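Local structure of thiol-activated cytolysin (Desulfobulbus propionicus, 6NAL) at residues Tyr55-Ser65 against Leu159-Ile167; Pro231-Arg242 against Ala331-Leu341. The protein is a cholesterol-dependent-cytolysin-like toxin of a Gram-negative bacterium that probably assembles on target membranes and inserts a beta-barrel pore. All coordinates share one frame; numbering follows the deposited sequence.

Contact 1 (Tyr55-Ser65 against Leu159-Ile167); sequences YEADFDIAVPS and LMLKFGCDI
K162 lies across the ring of Y55 where helix 156-163 packs against the end of strand 44-59 of the cytolysin fold; the axes of the two short elements cross at 74°. CE of K162 sits 3.7 Å from the centroid of the Y55 ring and only 7° off its normal, a CH-pi contact over the face. NZ follows as a cation-pi partner farther from the normal, and it also forms a salt bridge with E158. The adjacent L161, with CG anti to its own backbone N (chi1 -168°), forks over the strand: CD2 reaches the edge of the same tyrosine ring, and CD1 lies 3.9 Å from F59 CD1. F59 in turn directs its edge at the helix, CE1 lying 3.3 Å from M160 O in the ring plane, while the bent selenomethionine chain brings M160 CE to 3.7 Å from F59 CZ. Beyond the helix, G164 turns with positive phi, and its CA lies 3.4 Å from D60 O. A water links D60 O and A62 N, with a weak bond to C165 O. At the far end D166, an N-cap residue, accepts a weak but straight bond from S65 N to its OD1 (3.4 Å).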
loop_
_atom_site.group_PDB
_atom_site.type_symbol
_atom_site.label_atom_id
_atom_site.label_comp_id
_atom_site.label_asym_id
_atom_site.label_seq_id
_atom_site.Cartn_x
_atom_site.Cartn_y
_atom_site.Cartn_z
ATOM N N TYR A 55 8.936 16.440 -5.078
ATOM C CA TYR A 55 10.313 16.009 -5.021
ATOM C C TYR A 55 11.120 17.267 -4.776
ATOM O O TYR A 55 10.886 18.279 -5.434
ATOM C CB TYR A 55 10.745 15.322 -6.306
ATOM C CG TYR A 55 12.183 14.860 -6.235
ATOM C CD1 TYR A 55 12.543 13.732 -5.508
ATOM C CD2 TYR A 55 13.176 15.562 -6.883
ATOM C CE1 TYR A 55 13.855 13.312 -5.417
ATOM C CE2 TYR A 55 14.548 15.151 -6.805
ATOM C CZ TYR A 55 14.862 14.037 -6.073
ATOM O OH TYR A 55 16.140 13.591 -5.971
ATOM N N GLU A 56 12.071 17.185 -3.861
ATOM C CA GLU A 56 12.886 18.291 -3.405
ATOM C C GLU A 56 14.325 17.865 -3.590
ATOM O O GLU A 56 14.694 16.789 -3.096
ATOM C CB GLU A 56 12.630 18.526 -1.942
ATOM C CG GLU A 56 12.904 19.856 -1.385
ATOM C CD GLU A 56 11.804 20.293 -0.403
ATOM O OE1 GLU A 56 12.112 21.185 0.421
ATOM O OE2 GLU A 56 10.633 19.796 -0.472
ATOM N N ALA A 57 15.137 18.730 -4.215
ATOM C CA ALA A 57 16.562 18.463 -4.386
ATOM C C ALA A 57 17.328 19.714 -4.813
ATOM O O ALA A 57 16.761 20.660 -5.362
ATOM C CB ALA A 57 16.792 17.358 -5.418
ATOM N N ASP A 58 18.627 19.702 -4.558
ATOM C CA ASP A 58 19.501 20.749 -5.097
ATOM C C ASP A 58 19.468 20.747 -6.620
ATOM O O ASP A 58 19.653 19.709 -7.248
ATOM C CB ASP A 58 20.918 20.526 -4.601
ATOM C CG ASP A 58 21.053 20.772 -3.120
ATOM O OD1 ASP A 58 20.189 21.492 -2.517
ATOM O OD2 ASP A 58 22.032 20.224 -2.560
ATOM N N PHE A 59 19.196 21.904 -7.223
ATOM C CA PHE A 59 19.081 22.001 -8.676
ATOM C C PHE A 59 20.471 22.212 -9.264
ATOM O O PHE A 59 21.131 23.235 -8.991
ATOM C CB PHE A 59 18.137 23.131 -9.080
ATOM C CG PHE A 59 17.833 23.196 -10.558
ATOM C CD1 PHE A 59 17.620 22.047 -11.309
ATOM C CD2 PHE A 59 17.747 24.431 -11.199
ATOM C CE1 PHE A 59 17.333 22.121 -12.690
ATOM C CE2 PHE A 59 17.456 24.524 -12.565
ATOM C CZ PHE A 59 17.239 23.368 -13.311
ATOM N N ASP A 60 20.894 21.245 -10.071
ATOM C CA ASP A 60 22.134 21.317 -10.848
ATOM C C ASP A 60 21.918 22.088 -12.148
ATOM O O ASP A 60 20.976 21.806 -12.905
ATOM C CB ASP A 60 22.623 19.911 -11.207
ATOM C CG ASP A 60 23.852 19.502 -10.451
ATOM O OD1 ASP A 60 24.399 20.355 -9.714
ATOM O OD2 ASP A 60 24.267 18.318 -10.601
ATOM N N ILE A 61 22.791 23.051 -12.425
ATOM C CA ILE A 61 22.614 23.928 -13.580
ATOM C C ILE A 61 23.451 23.379 -14.726
ATOM O O ILE A 61 24.681 23.388 -14.655
ATOM C CB ILE A 61 23.007 25.372 -13.270
ATOM C CG1 ILE A 61 22.452 25.856 -11.930
ATOM C CG2 ILE A 61 22.588 26.246 -14.409
ATOM C CD1 ILE A 61 21.006 25.976 -11.884
ATOM N N ALA A 62 22.793 22.880 -15.770
ATOM C CA ALA A 62 23.474 22.455 -16.981
ATOM C C ALA A 62 23.992 23.649 -17.774
ATOM O O ALA A 62 23.401 24.729 -17.790
ATOM C CB ALA A 62 22.547 21.648 -17.881
ATOM N N VAL A 63 25.119 23.439 -18.437
ATOM C CA VAL A 63 25.574 24.375 -19.456
ATOM C C VAL A 63 24.697 24.229 -20.689
ATOM O O VAL A 63 24.762 23.206 -21.365
ATOM C CB VAL A 63 27.030 24.110 -19.856
ATOM C CG1 VAL A 63 27.392 24.939 -21.088
ATOM C CG2 VAL A 63 28.014 24.435 -18.761
ATOM N N PRO A 64 23.915 25.217 -21.067
ATOM C CA PRO A 64 23.106 25.050 -22.277
ATOM C C PRO A 64 23.963 25.016 -23.534
ATOM O O PRO A 64 24.976 25.711 -23.650
ATOM C CB PRO A 64 22.166 26.264 -22.266
ATOM C CG PRO A 64 22.278 26.855 -20.891
ATOM C CD PRO A 64 23.670 26.491 -20.383
ATOM N N SER A 65 23.535 24.182 -24.475
ATOM C CA SER A 65 24.181 24.062 -25.779
ATOM C C SER A 65 24.396 25.416 -26.457
ATOM O O SER A 65 25.389 25.625 -27.159
ATOM C CB SER A 65 23.306 23.193 -26.678
ATOM O OG SER A 65 22.101 23.913 -26.993
ATOM N N LEU A 159 12.060 16.137 -14.616
ATOM C CA LEU A 159 13.260 15.809 -15.367
ATOM C C LEU A 159 14.382 16.752 -15.007
ATOM O O LEU A 159 15.463 16.317 -14.606
ATOM C CB LEU A 159 12.990 15.881 -16.874
ATOM C CG LEU A 159 13.887 14.997 -17.742
ATOM C CD1 LEU A 159 13.299 14.528 -19.041
ATOM C CD2 LEU A 159 15.160 15.784 -18.079
HETATM N N MSE A 160 14.147 18.045 -15.115
HETATM C CA MSE A 160 15.222 19.000 -14.894
HETATM C C MSE A 160 15.738 18.852 -13.495
HETATM O O MSE A 160 16.914 18.865 -13.263
HETATM C CB MSE A 160 14.771 20.421 -15.130
HETATM C CG MSE A 160 14.817 20.836 -16.605
HETATM SE SE MSE A 160 13.596 22.363 -16.883
HETATM C CE MSE A 160 14.306 23.569 -15.560
ATOM N N LEU A 161 14.843 18.654 -12.539
ATOM C CA LEU A 161 15.279 18.656 -11.146
ATOM C C LEU A 161 16.031 17.386 -10.736
ATOM O O LEU A 161 16.864 17.422 -9.834
ATOM C CB LEU A 161 14.064 18.836 -10.250
ATOM C CG LEU A 161 14.397 19.144 -8.814
ATOM C CD1 LEU A 161 15.276 20.390 -8.704
ATOM C CD2 LEU A 161 13.082 19.333 -8.014
ATOM N N LYS A 162 15.694 16.246 -11.308
ATOM C CA LYS A 162 16.320 15.009 -10.898
ATOM C C LYS A 162 17.627 14.785 -11.635
ATOM O O LYS A 162 18.578 14.286 -11.048
ATOM C CB LYS A 162 15.356 13.862 -11.144
ATOM C CG LYS A 162 14.270 13.787 -10.087
ATOM C CD LYS A 162 13.534 12.442 -10.154
ATOM C CE LYS A 162 12.726 12.151 -8.892
ATOM N NZ LYS A 162 11.971 10.895 -9.084
ATOM N N PHE A 163 17.711 15.244 -12.876
ATOM C CA PHE A 163 18.830 15.001 -13.764
ATOM C C PHE A 163 19.710 16.212 -14.055
ATOM O O PHE A 163 20.714 16.057 -14.746
ATOM C CB PHE A 163 18.277 14.466 -15.085
ATOM C CG PHE A 163 17.574 13.161 -14.928
ATOM C CD1 PHE A 163 16.213 13.114 -14.679
ATOM C CD2 PHE A 163 18.287 11.969 -14.992
ATOM C CE1 PHE A 163 15.564 11.905 -14.512
ATOM C CE2 PHE A 163 17.644 10.741 -14.833
ATOM C CZ PHE A 163 16.280 10.708 -14.578
ATOM N N GLY A 164 19.358 17.405 -13.597
ATOM C CA GLY A 164 20.225 18.565 -13.799
ATOM C C GLY A 164 20.664 18.799 -15.230
ATOM O O GLY A 164 21.802 19.230 -15.469
ATOM N N CYS A 165 19.780 18.574 -16.189
ATOM C CA CYS A 165 20.185 18.628 -17.582
ATOM C C CYS A 165 19.551 19.820 -18.296
ATOM O O CYS A 165 18.711 20.548 -17.745
ATOM C CB CYS A 165 19.815 17.316 -18.282
ATOM S SG CYS A 165 18.026 17.044 -18.339
ATOM N N ASP A 166 19.983 19.997 -19.551
ATOM C CA ASP A 166 19.544 21.098 -20.404
ATOM C C ASP A 166 18.315 20.605 -21.156
ATOM O O ASP A 166 18.439 19.927 -22.169
ATOM C CB ASP A 166 20.658 21.526 -21.359
ATOM C CG ASP A 166 20.177 22.521 -22.432
ATOM O OD1 ASP A 166 20.800 22.477 -23.519
ATOM O OD2 ASP A 166 19.216 23.333 -22.189
ATOM N N ILE A 167 17.123 20.931 -20.662
ATOM C CA ILE A 167 15.915 20.388 -21.271
ATOM C C ILE A 167 15.885 20.687 -22.759
ATOM O O ILE A 167 15.479 19.848 -23.576
ATOM C CB ILE A 167 14.666 20.958 -20.575
ATOM C CG1 ILE A 167 13.485 20.018 -20.852
ATOM C CG2 ILE A 167 14.369 22.392 -21.080
ATOM C CD1 ILE A 167 13.419 18.797 -19.948
HETATM O O HOH W 1 19.921 22.668 -15.423
HETATM O O HOH W 2 20.519 25.563 -25.116
#

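Contact 2 (Pro231-Arg242 against Ala331-Leu341)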
loop_
_atom_site.group_PDB
_atom_site.type_symbol
_atom_site.label_atom_id
_atom_site.label_comp_id
_atom_site.label_asym_id
_atom_site.label_seq_id
_atom_site.Cartn_x
_atom_site.Cartn_y
_atom_site.Cartn_z
ATOM N N PRO A 231 21.408 40.968 -9.266
ATOM C CA PRO A 231 22.830 41.125 -8.875
ATOM C C PRO A 231 23.745 40.374 -9.819
ATOM O O PRO A 231 23.277 39.483 -10.546
ATOM C CB PRO A 231 22.892 40.516 -7.470
ATOM C CG PRO A 231 21.688 39.599 -7.401
ATOM C CD PRO A 231 20.621 40.224 -8.275
ATOM N N PRO A 232 25.035 40.735 -9.861
ATOM C CA PRO A 232 25.953 40.078 -10.791
ATOM C C PRO A 232 26.424 38.761 -10.220
ATOM O O PRO A 232 26.610 38.614 -9.003
ATOM C CB PRO A 232 27.114 41.083 -10.917
ATOM C CG PRO A 232 27.139 41.751 -9.575
ATOM C CD PRO A 232 25.669 41.926 -9.235
ATOM N N LEU A 233 26.660 37.818 -11.128
ATOM C CA LEU A 233 27.232 36.531 -10.763
ATOM C C LEU A 233 28.539 36.249 -11.492
ATOM O O LEU A 233 28.834 36.817 -12.545
ATOM C CB LEU A 233 26.272 35.388 -11.082
ATOM C CG LEU A 233 24.861 35.475 -10.573
ATOM C CD1 LEU A 233 23.975 34.578 -11.418
ATOM C CD2 LEU A 233 24.800 35.083 -9.142
ATOM N N PHE A 234 29.287 35.302 -10.923
ATOM C CA PHE A 234 30.613 34.910 -11.378
ATOM C C PHE A 234 30.660 33.384 -11.494
ATOM O O PHE A 234 30.501 32.676 -10.491
ATOM C CB PHE A 234 31.647 35.431 -10.372
ATOM C CG PHE A 234 33.049 35.017 -10.637
ATOM C CD1 PHE A 234 33.849 35.754 -11.464
ATOM C CD2 PHE A 234 33.594 33.932 -9.998
ATOM C CE1 PHE A 234 35.151 35.355 -11.710
ATOM C CE2 PHE A 234 34.916 33.567 -10.184
ATOM C CZ PHE A 234 35.688 34.279 -11.053
ATOM N N VAL A 235 30.891 32.887 -12.706
ATOM C CA VAL A 235 31.042 31.473 -12.951
ATOM C C VAL A 235 32.334 31.002 -12.310
ATOM O O VAL A 235 33.441 31.233 -12.818
ATOM C CB VAL A 235 30.992 31.165 -14.445
ATOM C CG1 VAL A 235 31.073 29.698 -14.665
ATOM C CG2 VAL A 235 29.700 31.678 -15.046
ATOM N N LYS A 236 32.171 30.293 -11.194
ATOM C CA LYS A 236 33.291 29.783 -10.423
ATOM C C LYS A 236 33.841 28.462 -10.948
ATOM O O LYS A 236 35.027 28.161 -10.749
ATOM C CB LYS A 236 32.882 29.583 -8.974
ATOM C CG LYS A 236 34.065 29.458 -8.071
ATOM C CD LYS A 236 33.639 29.219 -6.630
ATOM C CE LYS A 236 34.851 28.913 -5.758
ATOM N NZ LYS A 236 34.472 28.607 -4.361
ATOM N N ASN A 237 33.016 27.649 -11.598
ATOM C CA ASN A 237 33.483 26.312 -11.936
ATOM C C ASN A 237 32.578 25.716 -12.998
ATOM O O ASN A 237 31.365 25.914 -12.959
ATOM C CB ASN A 237 33.505 25.444 -10.660
ATOM C CG ASN A 237 34.249 24.138 -10.839
ATOM O OD1 ASN A 237 35.382 24.088 -11.303
ATOM N ND2 ASN A 237 33.600 23.070 -10.467
ATOM N N VAL A 238 33.188 25.063 -13.978
ATOM C CA VAL A 238 32.509 24.277 -14.994
ATOM C C VAL A 238 33.116 22.885 -14.987
ATOM O O VAL A 238 34.336 22.736 -14.849
ATOM C CB VAL A 238 32.644 24.882 -16.405
ATOM C CG1 VAL A 238 31.796 24.102 -17.388
ATOM C CG2 VAL A 238 32.274 26.346 -16.442
ATOM N N GLN A 239 32.274 21.872 -15.138
ATOM C CA GLN A 239 32.717 20.494 -15.242
ATOM C C GLN A 239 32.565 20.051 -16.673
ATOM O O GLN A 239 31.595 20.411 -17.330
ATOM C CB GLN A 239 31.870 19.532 -14.399
ATOM C CG GLN A 239 31.676 19.941 -13.005
ATOM C CD GLN A 239 30.566 19.103 -12.298
ATOM O OE1 GLN A 239 30.539 19.064 -11.087
ATOM N NE2 GLN A 239 29.679 18.436 -13.061
ATOM N N TYR A 240 33.483 19.231 -17.132
ATOM C CA TYR A 240 33.487 18.768 -18.510
ATOM C C TYR A 240 33.532 17.242 -18.537
ATOM O O TYR A 240 34.260 16.617 -17.766
ATOM C CB TYR A 240 34.718 19.319 -19.294
ATOM C CG TYR A 240 34.774 20.803 -19.357
ATOM C CD1 TYR A 240 35.228 21.518 -18.276
ATOM C CD2 TYR A 240 34.345 21.498 -20.470
ATOM C CE1 TYR A 240 35.289 22.869 -18.305
ATOM C CE2 TYR A 240 34.405 22.890 -20.514
ATOM C CZ TYR A 240 34.895 23.558 -19.423
ATOM O OH TYR A 240 34.951 24.911 -19.348
ATOM N N GLY A 241 32.807 16.644 -19.456
ATOM C CA GLY A 241 32.836 15.212 -19.495
ATOM C C GLY A 241 31.899 14.640 -20.516
ATOM O O GLY A 241 31.814 15.161 -21.616
ATOM N N ARG A 242 31.175 13.574 -20.146
ATOM C CA ARG A 242 30.398 12.762 -21.070
ATOM C C ARG A 242 29.112 12.321 -20.392
ATOM O O ARG A 242 29.092 12.023 -19.204
ATOM C CB ARG A 242 31.200 11.522 -21.477
ATOM C CG ARG A 242 30.494 10.508 -22.350
ATOM C CD ARG A 242 31.560 9.438 -22.756
ATOM N NE ARG A 242 31.008 8.241 -23.363
ATOM C CZ ARG A 242 30.692 8.132 -24.646
ATOM N NH1 ARG A 242 30.888 9.175 -25.429
ATOM N NH2 ARG A 242 30.220 6.983 -25.142
ATOM N N ALA A 331 35.746 16.990 -24.652
ATOM C CA ALA A 331 34.734 16.739 -23.659
ATOM C C ALA A 331 33.641 17.805 -23.738
ATOM O O ALA A 331 33.863 18.925 -24.207
ATOM C CB ALA A 331 35.331 16.708 -22.265
ATOM N N ALA A 332 32.446 17.445 -23.276
ATOM C CA ALA A 332 31.376 18.440 -23.327
ATOM C C ALA A 332 31.249 19.147 -21.990
ATOM O O ALA A 332 31.545 18.553 -20.943
ATOM C CB ALA A 332 30.053 17.787 -23.682
ATOM N N PRO A 333 30.895 20.434 -21.975
ATOM C CA PRO A 333 30.549 21.060 -20.703
ATOM C C PRO A 333 29.245 20.465 -20.205
ATOM O O PRO A 333 28.327 20.209 -20.985
ATOM C CB PRO A 333 30.403 22.552 -21.046
ATOM C CG PRO A 333 30.251 22.622 -22.527
ATOM C CD PRO A 333 31.021 21.431 -23.063
ATOM N N LEU A 334 29.178 20.236 -18.902
ATOM C CA LEU A 334 28.053 19.525 -18.310
ATOM C C LEU A 334 27.342 20.424 -17.326
ATOM O O LEU A 334 26.188 20.774 -17.545
ATOM C CB LEU A 334 28.500 18.250 -17.603
ATOM C CG LEU A 334 29.082 17.207 -18.529
ATOM C CD1 LEU A 334 29.464 15.929 -17.827
ATOM C CD2 LEU A 334 28.099 16.917 -19.677
ATOM N N ASN A 335 28.024 20.836 -16.272
ATOM C CA ASN A 335 27.392 21.680 -15.274
ATOM C C ASN A 335 28.328 22.825 -14.925
ATOM O O ASN A 335 29.545 22.719 -15.080
ATOM C CB ASN A 335 27.020 20.859 -14.043
ATOM C CG ASN A 335 25.999 19.753 -14.355
ATOM O OD1 ASN A 335 26.370 18.606 -14.652
ATOM N ND2 ASN A 335 24.727 20.091 -14.285
ATOM N N TYR A 336 27.746 23.930 -14.483
ATOM C CA TYR A 336 28.516 25.076 -14.040
ATOM C C TYR A 336 27.889 25.552 -12.738
ATOM O O TYR A 336 26.720 25.289 -12.440
ATOM C CB TYR A 336 28.651 26.192 -15.150
ATOM C CG TYR A 336 27.434 27.014 -15.452
ATOM C CD1 TYR A 336 26.395 26.489 -16.182
ATOM C CD2 TYR A 336 27.325 28.325 -15.005
ATOM C CE1 TYR A 336 25.228 27.213 -16.412
ATOM C CE2 TYR A 336 26.179 29.079 -15.274
ATOM C CZ TYR A 336 25.144 28.513 -15.979
ATOM O OH TYR A 336 24.015 29.244 -16.235
ATOM N N TYR A 337 28.724 26.208 -11.944
ATOM C CA TYR A 337 28.411 26.684 -10.610
ATOM C C TYR A 337 28.753 28.158 -10.555
ATOM O O TYR A 337 29.839 28.570 -11.003
ATOM C CB TYR A 337 29.188 25.903 -9.546
ATOM C CG TYR A 337 28.874 24.420 -9.671
ATOM C CD1 TYR A 337 29.604 23.607 -10.546
ATOM C CD2 TYR A 337 27.804 23.844 -8.973
ATOM C CE1 TYR A 337 29.312 22.276 -10.693
ATOM C CE2 TYR A 337 27.502 22.499 -9.120
ATOM C CZ TYR A 337 28.265 21.719 -9.984
ATOM O OH TYR A 337 27.976 20.380 -10.155
ATOM N N THR A 338 27.784 28.941 -10.073
ATOM C CA THR A 338 27.881 30.386 -9.965
ATOM C C THR A 338 27.972 30.760 -8.501
ATOM O O THR A 338 27.365 30.122 -7.637
ATOM C CB THR A 338 26.663 31.142 -10.549
ATOM O OG1 THR A 338 25.422 30.547 -10.123
ATOM C CG2 THR A 338 26.730 31.125 -12.024
ATOM N N VAL A 339 28.663 31.846 -8.254
ATOM C CA VAL A 339 28.741 32.514 -6.972
ATOM C C VAL A 339 28.353 33.988 -7.203
ATOM O O VAL A 339 28.475 34.508 -8.318
ATOM C CB VAL A 339 30.171 32.253 -6.447
ATOM C CG1 VAL A 339 31.178 33.272 -7.008
ATOM C CG2 VAL A 339 30.190 32.109 -4.944
ATOM N N PHE A 340 27.761 34.627 -6.187
ATOM C CA PHE A 340 27.454 36.050 -6.276
ATOM C C PHE A 340 28.755 36.857 -6.253
ATOM O O PHE A 340 29.679 36.560 -5.488
ATOM C CB PHE A 340 26.525 36.490 -5.140
ATOM C CG PHE A 340 25.113 36.006 -5.314
ATOM C CD1 PHE A 340 24.246 36.647 -6.199
ATOM C CD2 PHE A 340 24.658 34.913 -4.599
ATOM C CE1 PHE A 340 22.927 36.194 -6.379
ATOM C CE2 PHE A 340 23.355 34.437 -4.764
ATOM C CZ PHE A 340 22.480 35.064 -5.659
ATOM N N LEU A 341 28.845 37.881 -7.111
ATOM C CA LEU A 341 30.126 38.571 -7.240
ATOM C C LEU A 341 30.411 39.433 -6.023
ATOM O O LEU A 341 31.558 39.504 -5.571
ATOM C CB LEU A 341 30.149 39.402 -8.515
ATOM C CG LEU A 341 31.394 40.266 -8.733
ATOM C CD1 LEU A 341 32.690 39.451 -8.749
ATOM C CD2 LEU A 341 31.228 41.076 -10.016
#
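Strands 232-242 and 332-340 form an antiparallel ladder in the large sheet of the cytolysin, interrupted by a classic beta bulge: K236 and N237 both face Y337. The evidence is the shared acceptor Y337 O, bonded to K236 N at 2.9 Å and only weakly to N237 N, with the register shifting by one between V235 and N237. Before the bulge pairing is regular, as in F234 with V339, where N-H to O bonds run both ways; past it the register slips back near L334, whose N bonds to Q239 O. On the face shared with N237, the chain of Q239, extended beyond CG, carries the amide along the ring edge of Y337, where OE1 accepts the hydroxyl at 3.0 Å; that donor stands 59° out of the amide plane, off the lone-pair directions. On the other face V235, V238, Y336 and Y240 pack together with P333: the Y336 ring, carried by chi1 of 73°, meets V235 CG1 through CD2 at 4.0 Å, and V238 CG2 rests 3.8 Å from Y336 CB. Near P231, L233 CD2 lies over one face of the F340 ring, 3.4 Å from CD1, and P231 CG approaches CE1 at 3.8 Å. Beside the hydrogen bond from G241 N to A332 O (2.7 Å), L334 CD1 lies against the glycine backbone. Such a bulged antiparallel pair fits the twisted central sheet of cholesterol-dependent cytolysins.

The two contacts meet through strand 332-340: V63 N of contact 1 lies 3.0 Å from L334 O of contact 2, and I61 O lies 3.1 Å from Y336 N, both probable backbone hydrogen bonds. Segment 55-65 thus continues from its sheet, where strand 44-59 pairs with 349-372, to the edge of the large antiparallel sheet. N335 ties them further, its ND2 bonding G164 O while OD1 is held by K194. Contact 1 is partly buried and reaches the second subunit, where Y55 and E56 join a parallel ladder; contact 2 is buried and touches no other chain. Their chemistry differs: helix-to-strand side-chain packing and water bridges in contact 1, a ladder of backbone bonds in contact 2.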